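Local coordinates for protein exopolyphosphatase (Aquifex aeolicus, PDB 1T6C) that probably hydrolyses phosphoanhydride bonds of inorganic polyphosphate or guanosine pentaphosphate as a calcium-binding Ppx/GppA phosphatase with an actin-like fold, at residues Glu83-Arg95 with Leu112-Tyr125. Sequence-based numbering, arbitrary orientation.
Sequences ERVKAVATEAIRR and LVVEVITPEQEGRY
Lys86 NZ meets OE1 of the flat Glu115 carboxylate on that oxygen's anti side, 31° out of the carboxylate plane, and stands 2.6 Å from it in a salt bridge. Tyr125 OH, at the rim of its ring, touches Lys86 CE from the helix that begins at Pro119. Lys86 starts with CG anti to its own N (chi1 175°) and bends at chi2, which carries the ammonium across to the neighbouring strand. A methionine in place of Lys86 would probably leave the carboxylate of Glu115 without its charged mate. Beneath these side chains the backbones pair in parallel: Glu115 N gives to Ala87 O, Ala89 N to Glu115 O at 2.9 Å, and Ile117 N to Ala89 O with a nearly linear N-H...O angle of 170°. Ile117 CD1 packs on Val88 CB at 3.9 Å; from the other face, Val114 CG1 lies 3.7 Å from Ala89 CB, and helix 99-109 covers Val114 and Val116. Past the strands, one water accepts from Glu91 N and donates to Ile117 O and Glu122 OE2, joining the starts of two helices. Pro119 lies beside Ser149 and Glu151 of the calcium site. Strand 84-89, helix 99-109 and strand 114-116 thus form a beta-alpha-beta crossover, with 114-116 at the edge of the five-stranded sheet, strand order 3-2-1-4-5, of this domain of the actin-like ASKHA fold.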
loop_
_atom_site.group_PDB
_atom_site.type_symbol
_atom_site.label_atom_id
_atom_site.label_comp_id
_atom_site.label_asym_id
_atom_site.label_seq_id
_atom_site.Cartn_x
_atom_site.Cartn_y
_atom_site.Cartn_z
ATOM N N GLU A 83 -13.733 -19.527 -5.494
ATOM C CA GLU A 83 -13.056 -20.524 -6.326
ATOM C C GLU A 83 -11.532 -20.398 -6.396
ATOM O O GLU A 83 -10.826 -21.394 -6.577
ATOM C CB GLU A 83 -13.681 -20.495 -7.712
ATOM C CG GLU A 83 -15.074 -21.146 -7.657
ATOM C CD GLU A 83 -15.741 -21.274 -9.014
ATOM O OE1 GLU A 83 -15.407 -22.222 -9.769
ATOM O OE2 GLU A 83 -16.598 -20.434 -9.310
ATOM N N ARG A 84 -11.019 -19.177 -6.252
ATOM C CA ARG A 84 -9.574 -18.933 -6.304
ATOM C C ARG A 84 -9.197 -18.030 -5.150
ATOM O O ARG A 84 -9.812 -16.975 -4.995
ATOM C CB ARG A 84 -9.138 -18.281 -7.615
ATOM C CG ARG A 84 -9.536 -19.044 -8.876
ATOM C CD ARG A 84 -8.973 -18.435 -10.162
ATOM N NE ARG A 84 -7.522 -18.541 -10.134
ATOM C CZ ARG A 84 -6.779 -19.483 -10.743
ATOM N NH1 ARG A 84 -7.307 -20.406 -11.536
ATOM N NH2 ARG A 84 -5.468 -19.460 -10.577
ATOM N N VAL A 85 -8.216 -18.472 -4.371
ATOM C CA VAL A 85 -7.741 -17.781 -3.171
ATOM C C VAL A 85 -6.220 -17.705 -3.235
ATOM O O VAL A 85 -5.553 -18.721 -3.502
ATOM C CB VAL A 85 -8.105 -18.548 -1.912
ATOM C CG1 VAL A 85 -7.530 -17.853 -0.680
ATOM C CG2 VAL A 85 -9.580 -18.732 -1.812
ATOM N N LYS A 86 -5.667 -16.518 -2.972
ATOM C CA LYS A 86 -4.228 -16.315 -2.900
ATOM C C LYS A 86 -3.942 -15.563 -1.603
ATOM O O LYS A 86 -4.538 -14.517 -1.331
ATOM C CB LYS A 86 -3.693 -15.531 -4.093
ATOM C CG LYS A 86 -2.233 -15.170 -4.047
ATOM C CD LYS A 86 -1.347 -16.384 -4.204
ATOM C CE LYS A 86 0.089 -16.086 -3.885
ATOM N NZ LYS A 86 0.950 -17.249 -4.280
ATOM N N ALA A 87 -3.085 -16.129 -0.787
ATOM C CA ALA A 87 -2.704 -15.507 0.493
ATOM C C ALA A 87 -1.227 -15.176 0.486
ATOM O O ALA A 87 -0.383 -15.993 0.057
ATOM C CB ALA A 87 -3.020 -16.418 1.610
ATOM N N VAL A 88 -0.911 -13.965 0.938
ATOM C CA VAL A 88 0.467 -13.476 0.942
ATOM C C VAL A 88 0.823 -12.905 2.299
ATOM O O VAL A 88 -0.060 -12.451 3.038
ATOM C CB VAL A 88 0.745 -12.423 -0.182
ATOM C CG1 VAL A 88 0.480 -12.966 -1.568
ATOM C CG2 VAL A 88 -0.059 -11.154 0.033
ATOM N N ALA A 89 2.108 -12.902 2.590
ATOM C CA ALA A 89 2.641 -12.248 3.780
ATOM C C ALA A 89 3.769 -11.324 3.338
ATOM O O ALA A 89 4.483 -11.641 2.403
ATOM C CB ALA A 89 3.117 -13.263 4.775
ATOM N N THR A 90 3.945 -10.233 4.068
ATOM C CA THR A 90 4.972 -9.231 3.770
ATOM C C THR A 90 6.334 -9.631 4.286
ATOM O O THR A 90 6.446 -10.453 5.229
ATOM C CB THR A 90 4.641 -7.897 4.482
ATOM O OG1 THR A 90 4.697 -8.086 5.910
ATOM C CG2 THR A 90 3.311 -7.418 4.212
ATOM N N GLU A 91 7.356 -8.980 3.730
ATOM C CA GLU A 91 8.761 -9.254 4.079
ATOM C C GLU A 91 9.044 -8.947 5.566
ATOM O O GLU A 91 9.970 -9.503 6.113
ATOM C CB GLU A 91 9.726 -8.449 3.192
ATOM C CG GLU A 91 11.106 -9.099 3.009
ATOM C CD GLU A 91 12.250 -8.159 3.317
ATOM O OE1 GLU A 91 12.347 -7.116 2.637
ATOM O OE2 GLU A 91 13.060 -8.469 4.217
ATOM N N ALA A 92 8.240 -8.109 6.207
ATOM C CA ALA A 92 8.364 -7.864 7.643
ATOM C C ALA A 92 8.129 -9.147 8.472
ATOM O O ALA A 92 8.652 -9.301 9.571
ATOM C CB ALA A 92 7.404 -6.786 8.063
ATOM N N ILE A 93 7.316 -10.061 7.948
ATOM C CA ILE A 93 7.086 -11.339 8.606
ATOM C C ILE A 93 8.320 -12.193 8.357
ATOM O O ILE A 93 8.798 -12.885 9.244
ATOM C CB ILE A 93 5.778 -12.021 8.078
ATOM C CG1 ILE A 93 4.559 -11.081 8.210
ATOM C CG2 ILE A 93 5.525 -13.356 8.780
ATOM C CD1 ILE A 93 4.293 -10.510 9.608
ATOM N N ARG A 94 8.851 -12.131 7.136
ATOM C CA ARG A 94 10.043 -12.901 6.799
ATOM C C ARG A 94 11.210 -12.591 7.732
ATOM O O ARG A 94 11.984 -13.477 8.064
ATOM C CB ARG A 94 10.474 -12.646 5.343
ATOM C CG ARG A 94 11.520 -13.649 4.870
ATOM C CD ARG A 94 12.002 -13.462 3.448
ATOM N NE ARG A 94 12.792 -12.240 3.300
ATOM C CZ ARG A 94 14.070 -12.096 3.666
ATOM N NH1 ARG A 94 14.766 -13.099 4.181
ATOM N NH2 ARG A 94 14.664 -10.921 3.507
ATOM N N ARG A 95 11.314 -11.322 8.137
ATOM C CA ARG A 95 12.326 -10.876 9.098
ATOM C C ARG A 95 12.367 -11.768 10.345
ATOM O O ARG A 95 13.436 -11.999 10.898
ATOM C CB ARG A 95 12.077 -9.407 9.509
ATOM C CG ARG A 95 13.033 -8.392 8.910
ATOM C CD ARG A 95 12.845 -8.118 7.415
ATOM N NE ARG A 95 13.503 -6.863 7.019
ATOM C CZ ARG A 95 12.954 -5.638 7.086
ATOM N NH1 ARG A 95 11.704 -5.459 7.520
ATOM N NH2 ARG A 95 13.672 -4.575 6.716
ATOM N N LEU A 112 -4.364 -23.542 4.244
ATOM C CA LEU A 112 -4.035 -22.439 3.347
ATOM C C LEU A 112 -2.514 -22.319 3.238
ATOM O O LEU A 112 -1.825 -22.345 4.260
ATOM C CB LEU A 112 -4.599 -21.121 3.882
ATOM C CG LEU A 112 -5.630 -20.309 3.092
ATOM C CD1 LEU A 112 -6.457 -21.107 2.130
ATOM C CD2 LEU A 112 -6.507 -19.573 4.099
ATOM N N VAL A 113 -2.006 -22.174 2.026
ATOM C CA VAL A 113 -0.626 -21.737 1.797
ATOM C C VAL A 113 -0.566 -20.211 1.772
ATOM O O VAL A 113 -1.354 -19.582 1.082
ATOM C CB VAL A 113 -0.042 -22.313 0.478
ATOM C CG1 VAL A 113 1.328 -21.782 0.211
ATOM C CG2 VAL A 113 0.016 -23.831 0.575
ATOM N N VAL A 114 0.340 -19.650 2.564
ATOM C CA VAL A 114 0.623 -18.213 2.566
ATOM C C VAL A 114 2.026 -18.055 1.962
ATOM O O VAL A 114 2.984 -18.657 2.435
ATOM C CB VAL A 114 0.625 -17.640 3.984
ATOM C CG1 VAL A 114 1.014 -16.134 3.948
ATOM C CG2 VAL A 114 -0.721 -17.833 4.657
ATOM N N GLU A 115 2.113 -17.310 0.865
ATOM C CA GLU A 115 3.377 -17.028 0.221
ATOM C C GLU A 115 3.977 -15.751 0.779
ATOM O O GLU A 115 3.336 -14.727 0.771
ATOM C CB GLU A 115 3.189 -16.850 -1.276
ATOM C CG GLU A 115 4.539 -16.692 -1.952
ATOM C CD GLU A 115 4.448 -16.375 -3.422
ATOM O OE1 GLU A 115 3.330 -16.140 -3.957
ATOM O OE2 GLU A 115 5.542 -16.329 -4.031
ATOM N N VAL A 116 5.213 -15.834 1.271
ATOM C CA VAL A 116 5.977 -14.652 1.652
ATOM C C VAL A 116 6.478 -14.002 0.381
ATOM O O VAL A 116 7.159 -14.623 -0.422
ATOM C CB VAL A 116 7.155 -14.982 2.598
ATOM C CG1 VAL A 116 7.932 -13.736 2.929
ATOM C CG2 VAL A 116 6.639 -15.606 3.838
ATOM N N ILE A 117 6.068 -12.763 0.156
ATOM C CA ILE A 117 6.438 -12.057 -1.052
ATOM C C ILE A 117 7.353 -10.870 -0.739
ATOM O O ILE A 117 7.347 -10.329 0.381
ATOM C CB ILE A 117 5.220 -11.601 -1.883
ATOM C CG1 ILE A 117 4.342 -10.619 -1.106
ATOM C CG2 ILE A 117 4.389 -12.823 -2.331
ATOM C CD1 ILE A 117 3.242 -9.972 -1.990
ATOM N N THR A 118 8.173 -10.507 -1.726
ATOM C CA THR A 118 9.085 -9.381 -1.594
ATOM C C THR A 118 8.334 -8.062 -1.816
ATOM O O THR A 118 7.244 -8.071 -2.365
ATOM C CB THR A 118 10.183 -9.456 -2.615
ATOM O OG1 THR A 118 9.599 -9.428 -3.929
ATOM C CG2 THR A 118 10.937 -10.768 -2.521
ATOM N N PRO A 119 8.908 -6.949 -1.378
ATOM C CA PRO A 119 8.331 -5.627 -1.655
ATOM C C PRO A 119 8.207 -5.381 -3.144
ATOM O O PRO A 119 7.253 -4.774 -3.615
ATOM C CB PRO A 119 9.316 -4.676 -0.955
ATOM C CG PRO A 119 9.904 -5.517 0.102
ATOM C CD PRO A 119 10.094 -6.832 -0.513
ATOM N N GLU A 120 9.162 -5.889 -3.917
ATOM C CA GLU A 120 9.091 -5.789 -5.372
ATOM C C GLU A 120 7.854 -6.505 -5.907
ATOM O O GLU A 120 7.136 -5.983 -6.764
ATOM C CB GLU A 120 10.348 -6.360 -6.011
ATOM C CG GLU A 120 11.601 -5.541 -5.742
ATOM C CD GLU A 120 12.311 -5.815 -4.412
ATOM O OE1 GLU A 120 11.896 -6.700 -3.619
ATOM O OE2 GLU A 120 13.336 -5.110 -4.126
ATOM N N GLN A 121 7.596 -7.705 -5.418
ATOM C CA GLN A 121 6.437 -8.489 -5.830
ATOM C C GLN A 121 5.151 -7.807 -5.404
ATOM O O GLN A 121 4.193 -7.830 -6.140
ATOM C CB GLN A 121 6.509 -9.906 -5.214
ATOM C CG GLN A 121 5.445 -10.838 -5.705
ATOM C CD GLN A 121 5.679 -11.387 -7.127
ATOM O OE1 GLN A 121 6.432 -10.813 -7.919
ATOM N NE2 GLN A 121 5.041 -12.528 -7.432
ATOM N N GLU A 122 5.126 -7.192 -4.219
ATOM C CA GLU A 122 3.970 -6.376 -3.818
ATOM C C GLU A 122 3.714 -5.310 -4.875
ATOM O O GLU A 122 2.577 -5.045 -5.269
ATOM C CB GLU A 122 4.186 -5.675 -2.476
ATOM C CG GLU A 122 4.226 -6.580 -1.287
ATOM C CD GLU A 122 4.298 -5.769 -0.002
ATOM O OE1 GLU A 122 3.665 -4.686 0.061
ATOM O OE2 GLU A 122 4.985 -6.215 0.939
ATOM N N GLY A 123 4.795 -4.696 -5.335
ATOM C CA GLY A 123 4.725 -3.696 -6.391
ATOM C C GLY A 123 4.148 -4.231 -7.698
ATOM O O GLY A 123 3.301 -3.581 -8.350
ATOM N N ARG A 124 4.578 -5.420 -8.070
ATOM C CA ARG A 124 4.045 -6.073 -9.266
ATOM C C ARG A 124 2.521 -6.304 -9.167
ATOM O O ARG A 124 1.786 -6.060 -10.104
ATOM C CB ARG A 124 4.777 -7.400 -9.578
ATOM C CG ARG A 124 6.265 -7.244 -9.914
ATOM C CD ARG A 124 7.001 -8.550 -10.233
ATOM N NE ARG A 124 8.461 -8.344 -10.252
ATOM C CZ ARG A 124 9.315 -8.651 -9.268
ATOM N NH1 ARG A 124 8.920 -9.243 -8.138
ATOM N NH2 ARG A 124 10.600 -8.345 -9.401
ATOM N N TYR A 125 2.040 -6.735 -8.013
ATOM C CA TYR A 125 0.617 -6.903 -7.814
ATOM C C TYR A 125 -0.105 -5.556 -7.840
ATOM O O TYR A 125 -1.155 -5.435 -8.455
ATOM C CB TYR A 125 0.358 -7.589 -6.474
ATOM C CG TYR A 125 0.487 -9.089 -6.475
ATOM C CD1 TYR A 125 -0.344 -9.883 -7.263
ATOM C CD2 TYR A 125 1.366 -9.730 -5.595
ATOM C CE1 TYR A 125 -0.250 -11.246 -7.223
ATOM C CE2 TYR A 125 1.478 -11.085 -5.564
ATOM C CZ TYR A 125 0.690 -11.844 -6.390
ATOM O OH TYR A 125 0.782 -13.209 -6.333
HETATM O O HOH W 1 -2.070 -18.790 -1.341
HETATM O O HOH W 2 6.979 -7.709 1.217
#